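Side-chain contacts in aldehyde Dehydrogenase (Burkholderia cenocepacia, PDB 4O6R), which probably oxidises aldehydes to carboxylic acids with NAD(P)+ as electron acceptor, and here holds adenosine monophosphate in its nucleotide pocket: residues 155-159 with 160-164; 233-236 with 237-241; 276-279 with 280-284; 334-337 with 338-342; 441-444 with 445-448. All blocks are in the same frame, centred on the assembly; numbering follows the deposited sequence. Where two conformers were deposited one is given.

Contact 1: 155-159 with 160-164; sequences PWNFP and LMFTS
At the N-terminus of helix 159-172, beside the AMP pocket, Phe158 and Phe162 meet as the Pro-Trp-Asn-Phe-Pro turn runs into the helix. Phe158 is the N-cap residue: its carbonyl O takes the backbone N-H of Phe162 at 2.9 Å (Phe158 O to Phe162 N), with an N-H...O angle of 158°, whereas the following bond, Thr163 N to Pro159 O at 3.3 Å, is weak. The two aromatic rings are not stacked. Phe158 offers its CB instead, which stands over the centre of the Phe162 ring, 4.0 Å from the centroid, in a CH-pi contact. A first torsion of -72° puts Phe162 CG beside its own backbone N and swings the ring back along the axis over the incoming turn. There its rim meets Asn157, whose OD1 lies in the ring plane 3.3 Å from Phe162 CE2, while Pro155 CD approaches the same CE2 obliquely at 3.6 Å. Asn157 OD1 is buried and has no hydrogen-bonding partner in the model; the other end of that amide, ND2, is fixed by the carbonyl of Gln287. A Met-aromatic contact of Met161 with the Phe158 ring is less certain, because the methionine is modelled in two conformers. With Pro155 touching AMP on one side and the helix starting on the other, this strand-turn-helix passage is characteristic of the nucleotide-binding domain of aldehyde dehydrogenases.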
# COMPACT_ATOMS: atom_id res chain seq x y z
N PRO A 155 25.37 -19.12 1.99
CA PRO A 155 26.74 -19.40 1.70
C PRO A 155 27.73 -18.68 2.64
O PRO A 155 27.32 -18.07 3.63
CB PRO A 155 26.88 -18.91 0.26
CG PRO A 155 25.96 -17.77 0.17
CD PRO A 155 24.85 -18.03 1.14
N TRP A 156 29.01 -18.72 2.28
CA TRP A 156 30.09 -18.35 3.18
C TRP A 156 30.64 -16.95 2.98
O TRP A 156 31.59 -16.59 3.67
CB TRP A 156 31.24 -19.35 3.02
CG TRP A 156 31.54 -19.69 1.58
CD1 TRP A 156 31.12 -20.80 0.91
CD2 TRP A 156 32.29 -18.90 0.65
NE1 TRP A 156 31.59 -20.75 -0.39
CE2 TRP A 156 32.29 -19.59 -0.57
CE3 TRP A 156 32.96 -17.67 0.73
CZ2 TRP A 156 32.99 -19.12 -1.71
CZ3 TRP A 156 33.64 -17.18 -0.40
CH2 TRP A 156 33.66 -17.92 -1.60
N ASN A 157 30.07 -16.15 2.06
CA ASN A 157 30.72 -14.87 1.74
C ASN A 157 30.37 -13.69 2.68
O ASN A 157 31.23 -12.86 2.95
CB ASN A 157 30.54 -14.49 0.28
CG ASN A 157 29.11 -14.39 -0.13
OD1 ASN A 157 28.32 -15.27 0.16
ND2 ASN A 157 28.77 -13.33 -0.84
N PHE A 158 29.15 -13.67 3.21
CA PHE A 158 28.73 -12.68 4.20
C PHE A 158 27.91 -13.40 5.26
O PHE A 158 26.73 -13.14 5.44
CB PHE A 158 27.87 -11.59 3.55
CG PHE A 158 28.62 -10.63 2.64
CD1 PHE A 158 29.52 -9.72 3.17
CD2 PHE A 158 28.36 -10.59 1.28
CE1 PHE A 158 30.17 -8.80 2.37
CE2 PHE A 158 29.00 -9.67 0.46
CZ PHE A 158 29.91 -8.77 1.00
N PRO A 159 28.53 -14.36 5.96
CA PRO A 159 27.72 -15.20 6.84
C PRO A 159 27.01 -14.44 7.94
O PRO A 159 25.85 -14.73 8.22
CB PRO A 159 28.70 -16.22 7.40
CG PRO A 159 30.06 -15.76 7.04
CD PRO A 159 29.94 -14.78 5.92
N LEU A 160 27.69 -13.49 8.57
CA LEU A 160 27.04 -12.73 9.64
C LEU A 160 25.88 -11.92 9.07
O LEU A 160 24.76 -11.98 9.56
CB LEU A 160 28.04 -11.82 10.33
CG LEU A 160 27.54 -10.95 11.48
CD1 LEU A 160 26.93 -11.81 12.58
CD2 LEU A 160 28.67 -10.09 12.03
N MET A 161 26.13 -11.18 8.00
CA MET A 161 25.09 -10.34 7.41
C MET A 161 23.89 -11.17 6.95
O MET A 161 22.75 -10.74 7.11
CB MET A 161 25.66 -9.53 6.25
CG MET A 161 25.06 -8.16 6.06
SD MET A 161 26.03 -7.28 4.80
CE MET A 161 25.74 -8.38 3.39
N PHE A 162 24.16 -12.35 6.40
CA PHE A 162 23.07 -13.21 5.93
C PHE A 162 22.16 -13.68 7.04
O PHE A 162 20.99 -13.94 6.76
CB PHE A 162 23.60 -14.44 5.18
CG PHE A 162 24.15 -14.13 3.82
CD1 PHE A 162 23.63 -13.13 3.05
CD2 PHE A 162 25.19 -14.88 3.32
CE1 PHE A 162 24.16 -12.85 1.81
CE2 PHE A 162 25.69 -14.63 2.08
CZ PHE A 162 25.19 -13.62 1.31
N THR A 163 22.65 -13.80 8.28
CA THR A 163 21.74 -14.13 9.39
C THR A 163 20.60 -13.15 9.46
O THR A 163 19.44 -13.53 9.65
CB THR A 163 22.42 -14.21 10.79
OG1 THR A 163 22.89 -12.93 11.23
CG2 THR A 163 23.57 -15.21 10.77
N SER A 164 20.92 -11.87 9.32
CA SER A 164 19.93 -10.81 9.37
C SER A 164 19.07 -10.75 8.11
O SER A 164 17.85 -10.61 8.20
CB SER A 164 20.58 -9.46 9.64
OG SER A 164 21.32 -8.98 8.52

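Contact 2: 233-236 with 237-241; sequences GSTA and TGRRI. With AMP (adenosine monophosphate), chain E.
A serine N-cap starts helix 235-245: Ser234 OG accepts the backbone N-H of Thr237 at 3.1 Å (Thr237 N to Ser234 OG), with an N-H...O angle of 156°. Backbone bonds continue the turn, Gly238 N to Ser234 O at 2.9 Å and Arg239 N to Thr235 O at 3.0 Å.

The same two residues, Ser234 and Thr237, grip the phosphate of AMP. Ser234 N donates to O1P nearly straight, at 165°, over a modelled distance of 2.5 Å that is unusually short for such a hydrogen bond, and Thr237 OG1 donates to O2P at 2.9 Å. Thr237 can serve both ends of the nucleotide because its two branches diverge (chi1 -63°): OG1, beside the backbone N, faces the phosphate, while CG2, beside the carbonyl carbon, comes within 3.6 Å of adenine C5. Phosphate oxygens set at the N-terminus of a helix probably also gain from its dipole.

Two arginines add contacts through their flat ends. Arg240 is part of the AMP site: its chain bends so that the guanidinium covers Thr237 CA with one face and turns an edge to adenine N7. Over one face of the Arg239 guanidinium lies the Thr235 methyl CG2, 3.6 Å from NH1.

This N-terminal turn of the helix, with Gly233 and Ser234 before it, belongs to the beta-alpha-beta unit of strand 228-232, helix 235-245 and strand 251-255: Thr237 and Ile241 pack on strand 228-232, and Arg239 reaches Gly247 O of the second subunit.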
# COMPACT_ATOMS: atom_id res chain seq x y z
N GLY A 233 23.23 -19.16 -3.59
CA GLY A 233 24.36 -19.99 -4.02
C GLY A 233 24.39 -20.16 -5.53
O GLY A 233 23.91 -19.29 -6.25
N SER A 234 24.95 -21.28 -6.01
CA SER A 234 25.18 -21.49 -7.43
C SER A 234 23.88 -21.83 -8.16
O SER A 234 22.94 -22.35 -7.58
CB SER A 234 26.19 -22.61 -7.68
OG SER A 234 25.66 -23.91 -7.39
N THR A 235 23.88 -21.57 -9.46
CA THR A 235 22.77 -21.96 -10.33
C THR A 235 22.49 -23.42 -10.27
O THR A 235 21.33 -23.84 -10.13
CB THR A 235 23.06 -21.60 -11.79
OG1 THR A 235 23.71 -20.33 -11.83
CG2 THR A 235 21.76 -21.50 -12.61
N ALA A 236 23.55 -24.23 -10.37
CA ALA A 236 23.38 -25.67 -10.34
C ALA A 236 22.70 -26.12 -9.05
O ALA A 236 21.84 -27.00 -9.04
CB ALA A 236 24.72 -26.38 -10.49
N THR A 237 23.12 -25.55 -7.94
CA THR A 237 22.53 -25.97 -6.68
C THR A 237 21.09 -25.44 -6.57
O THR A 237 20.22 -26.11 -6.03
CB THR A 237 23.43 -25.62 -5.50
OG1 THR A 237 24.63 -26.36 -5.66
CG2 THR A 237 22.80 -26.05 -4.20
N GLY A 238 20.83 -24.26 -7.11
CA GLY A 238 19.47 -23.74 -7.16
C GLY A 238 18.50 -24.65 -7.88
O GLY A 238 17.37 -24.85 -7.42
N ARG A 239 18.94 -25.22 -9.01
CA ARG A 239 18.15 -26.25 -9.73
C ARG A 239 17.82 -27.46 -8.84
O ARG A 239 16.69 -27.94 -8.82
CB ARG A 239 18.88 -26.72 -11.01
CG ARG A 239 19.01 -25.65 -12.08
CD ARG A 239 19.34 -26.22 -13.46
NE ARG A 239 19.34 -25.14 -14.45
CZ ARG A 239 20.40 -24.42 -14.80
NH1 ARG A 239 21.59 -24.68 -14.31
NH2 ARG A 239 20.27 -23.43 -15.68
N ARG A 240 18.79 -27.90 -8.04
CA ARG A 240 18.59 -28.99 -7.10
C ARG A 240 17.59 -28.64 -5.97
O ARG A 240 16.82 -29.48 -5.53
CB ARG A 240 19.94 -29.43 -6.49
CG ARG A 240 20.93 -29.97 -7.51
CD ARG A 240 21.98 -30.93 -6.92
NE ARG A 240 22.84 -30.29 -5.92
CZ ARG A 240 23.97 -29.60 -6.18
NH1 ARG A 240 24.41 -29.41 -7.43
NH2 ARG A 240 24.66 -29.07 -5.17
N ILE A 241 17.61 -27.38 -5.53
CA ILE A 241 16.62 -26.88 -4.56
C ILE A 241 15.23 -26.97 -5.15
O ILE A 241 14.31 -27.45 -4.52
CB ILE A 241 16.89 -25.41 -4.16
CG1 ILE A 241 18.22 -25.27 -3.39
CG2 ILE A 241 15.74 -24.87 -3.32
CD1 ILE A 241 18.32 -26.04 -2.08
P AMP E . 26.70 -23.71 -3.36
O1P AMP E . 25.87 -22.80 -4.20
O2P AMP E . 26.49 -25.20 -3.72
O3P AMP E . 28.16 -23.23 -3.24
O5' AMP E . 26.19 -23.62 -1.79
C5' AMP E . 25.68 -22.50 -1.02
C4' AMP E . 25.01 -23.10 0.26
O4' AMP E . 24.19 -24.21 -0.14
C3' AMP E . 25.94 -23.67 1.34
O3' AMP E . 25.49 -23.44 2.72
C2' AMP E . 25.98 -25.17 0.98
O2' AMP E . 26.39 -26.08 2.02
C1' AMP E . 24.56 -25.44 0.48
N9 AMP E . 24.40 -26.62 -0.45
C8 AMP E . 25.36 -27.22 -1.22
N7 AMP E . 24.83 -28.29 -1.90
C5 AMP E . 23.51 -28.39 -1.59
C6 AMP E . 22.35 -29.26 -1.95
N6 AMP E . 22.47 -30.28 -2.80
N1 AMP E . 21.14 -29.02 -1.41
C2 AMP E . 20.98 -28.01 -0.55
N3 AMP E . 21.98 -27.19 -0.16
C4 AMP E . 23.25 -27.30 -0.63

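Contact 3: 276-279 with 280-284; sequences GAAW and AIFHN
Phe282 N donates to Ala278 O at 2.8 Å, the shortest bond across these last turns of helix 270-282, with an N-H...O angle of 154°. One residue on, the helix is ending: His283 N reaches Trp279 O at 3.3 Å from well above the carbonyl plane, 41° out of it, as the chain departs from helical geometry. The side chains of the same pair lie alongside each other and point the same way, both with near-trans first torsions. Their rings form an offset stack. The imidazole and the six-membered ring of Trp279 have centroids 4.5 Å apart and planes at 24°, and Trp279 CZ3 lies over the imidazole toward its rim, 3.4 Å from His283 CG. Asn284 CB covers the opposite face of the imidazole, which is therefore sandwiched. A smaller apolar touch joins Ala278 CB to Phe282 CD2 at 4.2 Å, and the second subunit closes over this side through Phe494. His283 ND1 is hydrogen-bonded to Lys448 NZ and probably accepts from it, while Trp279 makes a cation-pi contact with Lys448; the charge of that ammonium is probably balanced in part by a bound nitrate.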
# COMPACT_ATOMS: atom_id res chain seq x y z
N GLY A 276 34.67 3.97 -7.12
CA GLY A 276 33.50 3.12 -7.14
C GLY A 276 33.79 1.74 -7.68
O GLY A 276 33.31 0.74 -7.14
N ALA A 277 34.55 1.70 -8.77
CA ALA A 277 34.94 0.42 -9.41
C ALA A 277 35.77 -0.45 -8.48
O ALA A 277 35.56 -1.67 -8.40
CB ALA A 277 35.71 0.67 -10.69
N ALA A 278 36.69 0.19 -7.75
CA ALA A 278 37.55 -0.55 -6.83
C ALA A 278 36.75 -1.15 -5.67
O ALA A 278 36.88 -2.34 -5.36
CB ALA A 278 38.69 0.32 -6.34
N TRP A 279 35.88 -0.34 -5.06
CA TRP A 279 34.93 -0.83 -4.09
C TRP A 279 34.10 -1.98 -4.65
O TRP A 279 33.91 -3.00 -3.99
CB TRP A 279 34.03 0.33 -3.63
CG TRP A 279 32.69 -0.03 -3.12
CD1 TRP A 279 31.49 0.10 -3.77
CD2 TRP A 279 32.38 -0.57 -1.83
NE1 TRP A 279 30.47 -0.32 -2.97
CE2 TRP A 279 30.99 -0.76 -1.78
CE3 TRP A 279 33.16 -0.92 -0.71
CZ2 TRP A 279 30.34 -1.28 -0.66
CZ3 TRP A 279 32.53 -1.44 0.41
CH2 TRP A 279 31.13 -1.62 0.43
N ALA A 280 33.58 -1.81 -5.87
CA ALA A 280 32.60 -2.72 -6.40
C ALA A 280 33.14 -4.13 -6.59
O ALA A 280 32.37 -5.10 -6.47
CB ALA A 280 32.03 -2.20 -7.71
N ILE A 281 34.43 -4.25 -6.92
CA ILE A 281 35.00 -5.58 -7.17
C ILE A 281 35.97 -6.03 -6.09
O ILE A 281 36.04 -7.23 -5.83
CB ILE A 281 35.64 -5.69 -8.56
CG1 ILE A 281 36.03 -7.15 -8.91
CG2 ILE A 281 36.87 -4.79 -8.67
CD1 ILE A 281 34.89 -8.16 -8.86
N PHE A 282 36.69 -5.13 -5.43
CA PHE A 282 37.71 -5.57 -4.46
C PHE A 282 37.23 -5.69 -3.03
O PHE A 282 37.81 -6.47 -2.28
CB PHE A 282 39.00 -4.74 -4.59
CG PHE A 282 39.57 -4.79 -5.99
CD1 PHE A 282 39.74 -6.02 -6.63
CD2 PHE A 282 39.90 -3.65 -6.67
CE1 PHE A 282 40.22 -6.09 -7.92
CE2 PHE A 282 40.39 -3.72 -7.96
CZ PHE A 282 40.55 -4.93 -8.59
N HIS A 283 36.16 -4.98 -2.67
CA HIS A 283 35.59 -5.18 -1.35
C HIS A 283 35.16 -6.62 -1.22
O HIS A 283 34.64 -7.21 -2.17
CB HIS A 283 34.41 -4.26 -1.05
CG HIS A 283 33.64 -4.67 0.17
ND1 HIS A 283 32.40 -5.24 0.11
CD2 HIS A 283 33.98 -4.65 1.49
CE1 HIS A 283 31.96 -5.51 1.33
NE2 HIS A 283 32.91 -5.18 2.18
N ASN A 284 35.43 -7.19 -0.05
CA ASN A 284 35.09 -8.57 0.29
C ASN A 284 35.84 -9.55 -0.59
O ASN A 284 35.41 -10.70 -0.80
CB ASN A 284 33.59 -8.86 0.26
CG ASN A 284 33.16 -9.76 1.40
OD1 ASN A 284 33.48 -9.47 2.56
ND2 ASN A 284 32.46 -10.88 1.10

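Contact 4: 334-337 with 338-342; sequences KQHL and DRVLS
Lys334 and Asp338, one turn apart on helix 334-349, join in a salt bridge of 2.9 Å between Lys334 NZ and Asp338 OD1. The lysine leaves the helix with CG trans to its backbone N, bends once at chi2 (52°), and then runs extended, so that its CD and CE pass alongside the carboxylate before the ammonium arrives. Asp338 leans the other way: its CG sits beside its own N, which tips the carboxylate back toward Lys334. The ammonium meets OD1 on its syn side, only 15° out of the carboxylate plane. Beneath this link, Asp338 N donates to Lys334 O at 2.9 Å.

His336 and Val340 meet at another side of the helix. Val340 CG2 lies over one face of the imidazole, 4.2 Å from its centroid and 21° off the normal, a CH-pi contact shifted toward the rim. The imidazole is held from outside by NE2, bonded to Phe392 O, and Trp156 also meets the ring. Leu337 and Leu341 supply a third pair, with Leu337 CD1 touching Leu341 CG at 3.9 Å; Leu337 also packs on Val372.

The chemistry is divided around the helix. An i to i+4 ion pair bridges the solvent-accessible side, where it probably adds modestly to helix stability, while apolar contacts join the less exposed sides, where Leu337 and Val340 are buried.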
# COMPACT_ATOMS: atom_id res chain seq x y z
N LYS A 334 40.59 -22.67 0.20
CA LYS A 334 41.57 -23.15 -0.74
C LYS A 334 40.95 -23.45 -2.11
O LYS A 334 41.47 -23.06 -3.15
CB LYS A 334 42.28 -24.39 -0.16
CG LYS A 334 43.36 -25.02 -1.04
CD LYS A 334 44.37 -23.99 -1.52
CE LYS A 334 45.57 -24.64 -2.22
NZ LYS A 334 46.22 -23.62 -3.11
N GLN A 335 39.79 -24.09 -2.10
CA GLN A 335 39.12 -24.47 -3.34
C GLN A 335 38.76 -23.27 -4.19
O GLN A 335 38.89 -23.30 -5.41
CB GLN A 335 37.87 -25.28 -3.03
CG GLN A 335 38.19 -26.65 -2.43
CD GLN A 335 38.37 -26.67 -0.91
OE1 GLN A 335 38.55 -25.65 -0.25
NE2 GLN A 335 38.34 -27.89 -0.35
N HIS A 336 38.32 -22.21 -3.53
CA HIS A 336 37.92 -21.03 -4.23
C HIS A 336 39.16 -20.30 -4.80
O HIS A 336 39.12 -19.82 -5.94
CB HIS A 336 37.11 -20.11 -3.31
CG HIS A 336 36.61 -18.90 -4.00
ND1 HIS A 336 35.92 -18.98 -5.20
CD2 HIS A 336 36.72 -17.58 -3.71
CE1 HIS A 336 35.62 -17.75 -5.60
NE2 HIS A 336 36.12 -16.89 -4.73
N LEU A 337 40.24 -20.22 -4.01
CA LEU A 337 41.50 -19.70 -4.54
C LEU A 337 41.96 -20.45 -5.80
O LEU A 337 42.37 -19.83 -6.77
CB LEU A 337 42.62 -19.77 -3.51
CG LEU A 337 44.00 -19.47 -4.07
CD1 LEU A 337 44.07 -18.00 -4.47
CD2 LEU A 337 45.10 -19.78 -3.09
N ASP A 338 41.96 -21.78 -5.76
CA ASP A 338 42.39 -22.55 -6.93
C ASP A 338 41.52 -22.25 -8.15
O ASP A 338 42.01 -22.15 -9.26
CB ASP A 338 42.39 -24.03 -6.61
CG ASP A 338 43.49 -24.42 -5.64
OD1 ASP A 338 44.43 -23.62 -5.43
OD2 ASP A 338 43.39 -25.51 -5.08
N ARG A 339 40.23 -22.05 -7.92
CA ARG A 339 39.30 -21.69 -8.98
C ARG A 339 39.69 -20.33 -9.59
O ARG A 339 39.67 -20.15 -10.80
CB ARG A 339 37.91 -21.62 -8.38
CG ARG A 339 36.77 -21.70 -9.35
CD ARG A 339 36.01 -23.05 -9.27
NE ARG A 339 35.82 -23.42 -10.67
CZ ARG A 339 34.95 -22.82 -11.48
NH1 ARG A 339 34.09 -21.92 -11.02
NH2 ARG A 339 34.92 -23.18 -12.76
N VAL A 340 40.06 -19.37 -8.76
CA VAL A 340 40.36 -18.03 -9.26
C VAL A 340 41.69 -18.08 -10.03
O VAL A 340 41.81 -17.49 -11.10
CB VAL A 340 40.37 -16.98 -8.13
CG1 VAL A 340 40.88 -15.63 -8.62
CG2 VAL A 340 38.97 -16.85 -7.54
N LEU A 341 42.67 -18.81 -9.52
CA LEU A 341 43.93 -18.93 -10.22
C LEU A 341 43.72 -19.63 -11.58
O LEU A 341 44.29 -19.23 -12.60
CB LEU A 341 44.98 -19.66 -9.35
CG LEU A 341 45.38 -18.90 -8.08
CD1 LEU A 341 46.38 -19.70 -7.22
CD2 LEU A 341 45.95 -17.54 -8.46
N SER A 342 42.85 -20.64 -11.60
CA SER A 342 42.53 -21.32 -12.86
C SER A 342 41.91 -20.33 -13.89
O SER A 342 42.23 -20.41 -15.09
CB SER A 342 41.60 -22.50 -12.58
OG SER A 342 41.16 -23.12 -13.79

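Contact 5: 441-444 with 445-448; sequences MCWI and NCYK. With NO3 (nitrate ion), chain F.
At the end of strand 441-444, the last strand in this chain of the mixed sheet of the catalytic domain, Trp443 and Tyr447 make an aromatic contact where the chain turns back under the indole. The pair is edge-to-face: the Trp443 edge, through CE3 and CZ3, points at the face of Tyr447, with centroids of the six-membered and phenol rings 5.0 Å apart and planes at 50°. With Trp443 CG anti to the carbonyl carbon (chi1 -64°), the indole is directed over the returning chain.

Backbone packs against the face of the same indole. Lys448 N stands 3.3 Å above the plane, over the centre, and is 3.4 Å from Trp443 CD2. Asn445, at the turn, and Lys448 both have left-handed helical backbone angles.

Sulfur and carbonyl contacts crowd the base of the tryptophan. Cys446 SG touches Trp443 CB at 3.8 Å and approaches the five-membered ring obliquely, a sulfur-aromatic contact. Cys446 O, 3.2 Å from Trp443 CB, is buried and has no polar partner in the model.

Polar ends are tied elsewhere: Trp443 NE1 to Arg449 O, Tyr447 OH to Ala261 O, and Asn445 ND2 to Thr424 O. Beyond the chain, strand 441-444 pairs in parallel with a strand of the second subunit, continuing the sheet across the interface.

The Lys448 chain, bent at chi3, brings NZ to a nitrate ion also bound by Arg112, donating to nitrate O3 at 2.8 Å and more weakly to O2 at 3.1 Å.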
# COMPACT_ATOMS: atom_id res chain seq x y z
N MET A 441 18.57 -4.82 -9.69
CA MET A 441 19.10 -3.63 -9.05
C MET A 441 20.05 -2.89 -9.99
O MET A 441 20.85 -3.53 -10.68
CB MET A 441 19.84 -4.04 -7.78
CG MET A 441 18.98 -4.81 -6.79
SD MET A 441 19.96 -5.58 -5.51
CE MET A 441 20.61 -6.98 -6.41
N CYS A 442 19.94 -1.57 -10.02
CA CYS A 442 20.82 -0.74 -10.84
C CYS A 442 21.26 0.47 -10.03
O CYS A 442 20.44 1.24 -9.56
CB CYS A 442 20.12 -0.29 -12.12
SG CYS A 442 21.23 0.61 -13.22
N TRP A 443 22.57 0.63 -9.89
CA TRP A 443 23.17 1.70 -9.11
C TRP A 443 23.75 2.73 -10.05
O TRP A 443 24.58 2.39 -10.91
CB TRP A 443 24.29 1.15 -8.19
CG TRP A 443 23.80 0.19 -7.15
CD1 TRP A 443 23.04 0.50 -6.06
CD2 TRP A 443 23.96 -1.25 -7.11
NE1 TRP A 443 22.74 -0.63 -5.35
CE2 TRP A 443 23.29 -1.71 -5.97
CE3 TRP A 443 24.63 -2.17 -7.92
CZ2 TRP A 443 23.25 -3.06 -5.61
CZ3 TRP A 443 24.58 -3.51 -7.57
CH2 TRP A 443 23.89 -3.94 -6.42
N ILE A 444 23.33 3.99 -9.88
CA ILE A 444 23.79 5.08 -10.73
C ILE A 444 24.70 5.99 -9.91
O ILE A 444 24.26 6.55 -8.89
CB ILE A 444 22.64 5.90 -11.32
CG1 ILE A 444 21.73 4.98 -12.12
CG2 ILE A 444 23.21 6.99 -12.22
CD1 ILE A 444 20.35 5.54 -12.39
N ASN A 445 25.94 6.14 -10.37
CA ASN A 445 26.97 6.92 -9.67
C ASN A 445 27.29 6.42 -8.26
O ASN A 445 27.69 7.19 -7.36
CB ASN A 445 26.62 8.42 -9.73
CG ASN A 445 26.79 8.99 -11.13
OD1 ASN A 445 27.49 8.43 -11.98
ND2 ASN A 445 26.11 10.11 -11.40
N CYS A 446 27.14 5.10 -8.09
CA CYS A 446 27.42 4.40 -6.83
C CYS A 446 27.40 2.93 -7.21
O CYS A 446 27.17 2.58 -8.36
CB CYS A 446 26.39 4.73 -5.75
SG CYS A 446 24.65 4.35 -6.15
N TYR A 447 27.72 2.07 -6.26
CA TYR A 447 27.63 0.62 -6.50
C TYR A 447 27.47 -0.11 -5.18
O TYR A 447 27.97 0.32 -4.16
CB TYR A 447 28.85 0.09 -7.26
CG TYR A 447 28.51 -0.97 -8.29
CD1 TYR A 447 28.15 -0.62 -9.59
CD2 TYR A 447 28.59 -2.32 -7.98
CE1 TYR A 447 27.85 -1.60 -10.55
CE2 TYR A 447 28.30 -3.30 -8.92
CZ TYR A 447 27.92 -2.94 -10.20
OH TYR A 447 27.67 -3.93 -11.11
N LYS A 448 26.77 -1.24 -5.24
CA LYS A 448 26.53 -2.08 -4.08
C LYS A 448 25.89 -1.32 -2.91
O LYS A 448 26.26 -1.53 -1.75
CB LYS A 448 27.80 -2.79 -3.59
CG LYS A 448 28.55 -3.55 -4.64
CD LYS A 448 29.36 -4.73 -4.11
CE LYS A 448 30.37 -4.34 -3.05
NZ LYS A 448 30.80 -5.59 -2.35
N NO3 F . 27.93 -6.29 -0.55
O1 NO3 F . 26.81 -6.54 -0.08
O2 NO3 F . 28.77 -5.36 0.04
O3 NO3 F . 28.40 -6.96 -1.67

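How the contacts relate
Contacts 1 and 2 flank the nucleotide: their centres are 18 Å apart and their nearest atoms about 5 Å, with contact 2 holding the phosphate while contact 1 touches AMP through Pro155. The turn of contact 1 is also a hub. Asn157 O meets Asn284 ND2 of contact 3 at 3.0 Å, probably a hydrogen bond, and Trp156 CH2 packs on His336 CD2 of contact 4 at 3.7 Å. The His336 side chain is about 9 Å from AMP. Contacts 3 and 5 join directly, Trp279 NE1 lying 2.8 Å from Tyr447 O. Through Phe158, His283 and Lys448, contacts 1, 3 and 5 come together around a nitrate, probably from the crystallisation liquor, which may mark a pocket.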